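Local atomic coordinates of merozoite surface protein-1 (Plasmodium knowlesi strain H, PDB entry 1N1I), a protein that probably takes part in merozoite egress from host erythrocytes and in binding and invading new ones, and ends in a pair of EGF-like domains. Residues G59-E64 / V75-T80. Sequence-based numbering, arbitrary orientation.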
ATOM      1  N   GLY A  59      -0.935   1.542  10.011  1.00 35.57           N
ATOM      2  CA  GLY A  59       0.495   1.540   9.765  1.00 33.07           C
ATOM      3  C   GLY A  59       0.877   1.803   8.336  1.00 36.56           C
ATOM      4  O   GLY A  59       2.040   1.688   7.988  1.00 37.24           O
ATOM      5  N   GLY A  60      -0.098   2.159   7.510  1.00 39.45           N
ATOM      6  CA  GLY A  60       0.184   2.434   6.114  1.00 35.12           C
ATOM      7  C   GLY A  60      -0.100   1.219   5.258  1.00 34.91           C
ATOM      8  O   GLY A  60      -0.009   1.261   4.032  1.00 34.12           O
ATOM      9  N   CYS A  61      -0.445   0.121   5.913  1.00 31.21           N
ATOM     10  CA  CYS A  61      -0.757  -1.115   5.214  1.00 29.51           C
ATOM     11  C   CYS A  61      -2.140  -0.980   4.585  1.00 34.28           C
ATOM     12  O   CYS A  61      -2.949  -0.166   5.028  1.00 35.37           O
ATOM     13  CB  CYS A  61      -0.789  -2.275   6.206  1.00 31.67           C
ATOM     14  SG  CYS A  61       0.751  -2.645   7.121  1.00 39.47           S
ATOM     15  N   ALA A  62      -2.409  -1.780   3.560  1.00 33.66           N
ATOM     16  CA  ALA A  62      -3.707  -1.770   2.899  1.00 32.63           C
ATOM     17  C   ALA A  62      -4.770  -1.956   3.963  1.00 38.23           C
ATOM     18  O   ALA A  62      -4.512  -2.579   4.991  1.00 39.27           O
ATOM     19  CB  ALA A  62      -3.790  -2.898   1.910  1.00 23.71           C
ATOM     20  N   PRO A  63      -5.980  -1.418   3.736  1.00 42.48           N
ATOM     21  CA  PRO A  63      -7.088  -1.538   4.696  1.00 41.58           C
ATOM     22  C   PRO A  63      -7.398  -2.991   4.990  1.00 41.13           C
ATOM     23  O   PRO A  63      -7.806  -3.339   6.093  1.00 44.35           O
ATOM     24  CB  PRO A  63      -8.248  -0.862   3.976  1.00 43.81           C
ATOM     25  CG  PRO A  63      -7.561   0.196   3.166  1.00 50.56           C
ATOM     26  CD  PRO A  63      -6.355  -0.541   2.612  1.00 42.63           C
ATOM     27  N   GLU A  64      -7.200  -3.837   3.989  1.00 41.24           N
ATOM     28  CA  GLU A  64      -7.475  -5.264   4.124  1.00 41.99           C
ATOM     29  C   GLU A  64      -6.321  -6.098   4.658  1.00 42.58           C
ATOM     30  O   GLU A  64      -6.436  -7.323   4.745  1.00 48.57           O
ATOM     31  CB  GLU A  64      -7.914  -5.849   2.781  1.00 39.31           C
ATOM     32  CG  GLU A  64      -6.946  -5.620   1.626  1.00 51.02           C
ATOM     33  CD  GLU A  64      -7.274  -4.376   0.826  1.00 42.62           C
ATOM     34  OE1 GLU A  64      -7.144  -3.263   1.365  1.00 52.99           O
ATOM     35  OE2 GLU A  64      -7.677  -4.516  -0.342  1.00 54.93           O
ATOM     36  N   VAL A  75       7.725  -2.210  10.553  1.00 84.46           N
ATOM     37  CA  VAL A  75       6.340  -2.523  10.218  1.00 74.17           C
ATOM     38  C   VAL A  75       6.261  -3.540   9.088  1.00 68.66           C
ATOM     39  O   VAL A  75       7.001  -3.457   8.109  1.00 61.18           O
ATOM     40  CB  VAL A  75       5.565  -1.317   9.764  1.00 75.93           C
ATOM     41  CG1 VAL A  75       4.229  -1.775   9.219  1.00 76.74           C
ATOM     42  CG2 VAL A  75       5.360  -0.373  10.922  1.00 77.17           C
ATOM     43  N   GLU A  76       5.359  -4.503   9.258  1.00 66.92           N
ATOM     44  CA  GLU A  76       5.139  -5.567   8.291  1.00 64.91           C
ATOM     45  C   GLU A  76       3.651  -5.645   7.970  1.00 60.46           C
ATOM     46  O   GLU A  76       2.793  -5.612   8.884  1.00 59.59           O
ATOM     47  CB  GLU A  76       5.615  -6.928   8.824  1.00 66.31           C
ATOM     48  CG  GLU A  76       6.008  -7.884   7.692  1.00 75.45           C
ATOM     49  CD  GLU A  76       5.716  -9.337   7.975  1.00 78.93           C
ATOM     50  OE1 GLU A  76       5.930  -9.757   9.129  1.00 83.59           O
ATOM     51  OE2 GLU A  76       5.290 -10.056   7.039  1.00 78.25           O
ATOM     52  N   CYS A  77       3.358  -5.711   6.675  1.00 50.09           N
ATOM     53  CA  CYS A  77       1.975  -5.816   6.244  1.00 46.35           C
ATOM     54  C   CYS A  77       1.800  -7.189   5.630  1.00 46.32           C
ATOM     55  O   CYS A  77       2.653  -7.652   4.869  1.00 48.04           O
ATOM     56  CB  CYS A  77       1.658  -4.761   5.186  1.00 31.78           C
ATOM     57  SG  CYS A  77       2.065  -3.049   5.624  1.00 36.00           S
ATOM     58  N   LYS A  78       0.696  -7.838   5.968  1.00 42.29           N
ATOM     59  CA  LYS A  78       0.390  -9.149   5.423  1.00 43.83           C
ATOM     60  C   LYS A  78      -1.054  -9.239   4.984  1.00 39.17           C
ATOM     61  O   LYS A  78      -1.958  -8.865   5.719  1.00 37.21           O
ATOM     62  CB  LYS A  78       0.650 -10.244   6.457  1.00 54.09           C
ATOM     63  CG  LYS A  78       2.101 -10.652   6.598  1.00 71.85           C
ATOM     64  CD  LYS A  78       2.217 -11.806   7.583  1.00 83.43           C
ATOM     65  CE  LYS A  78       3.621 -12.374   7.629  1.00 90.11           C
ATOM     66  NZ  LYS A  78       3.716 -13.489   8.611  1.00 92.65           N
ATOM     67  N   CYS A  79      -1.272  -9.739   3.776  1.00 42.30           N
ATOM     68  CA  CYS A  79      -2.625  -9.901   3.266  1.00 40.75           C
ATOM     69  C   CYS A  79      -3.057 -11.328   3.666  1.00 40.20           C
ATOM     70  O   CYS A  79      -2.864 -12.287   2.928  1.00 41.36           O
ATOM     71  CB  CYS A  79      -2.638  -9.696   1.736  1.00 35.19           C
ATOM     72  SG  CYS A  79      -1.832  -8.142   1.189  1.00 39.13           S
ATOM     73  N   THR A  80      -3.644 -11.451   4.851  1.00 38.06           N
ATOM     74  CA  THR A  80      -4.061 -12.747   5.379  1.00 32.50           C
ATOM     75  C   THR A  80      -4.988 -13.561   4.497  1.00 37.76           C
ATOM     76  O   THR A  80      -5.014 -14.784   4.593  1.00 40.78           O
ATOM     77  CB  THR A  80      -4.738 -12.595   6.753  1.00 30.90           C
ATOM     78  OG1 THR A  80      -5.918 -11.795   6.620  1.00 37.60           O
ATOM     79  CG2 THR A  80      -3.800 -11.928   7.741  1.00 21.72           C
TER
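Cys61 and Cys77 are joined by a disulfide, SG to SG 2.0 Å, that ties the loop segment 59-64 to the strand 75-78. The -80° twist about the S-S bond sets CB of Cys61 3.6 Å from CB of Cys77. At both ends SG stands beside the backbone N and anti to the carbonyl carbon. The CA atoms of Cys61 and Cys77 lie 5.5 Å apart. Both cysteines are buried, and the contact is held by this covalent link and apolar packing. Val75, two residues back along the strand, points its CB toward the loop as Cys77 does. Its CG1, anti to the backbone N (chi1 170°), packs on Cys61 SG at 4.2 Å and lies 4.3 Å from Gly59 O. The setting is the second EGF-like domain, whose disulfide core also includes Cys54-Cys67 and Cys79-Cys93; strand 75-78 pairs antiparallel with strand 66-69 in a two-stranded sheet. Cys67 of that neighbouring strand touches both Cys61 and Val75, while Leu38, from a loop of the first EGF-like domain, packs on Cys77, so that the two domains meet at the bridge. Gly59 has a positive phi, which suits a residue without a side chain; beyond the bridge, Ala62 shares a backbone hydrogen bond with Gly90 and rests against Cys93.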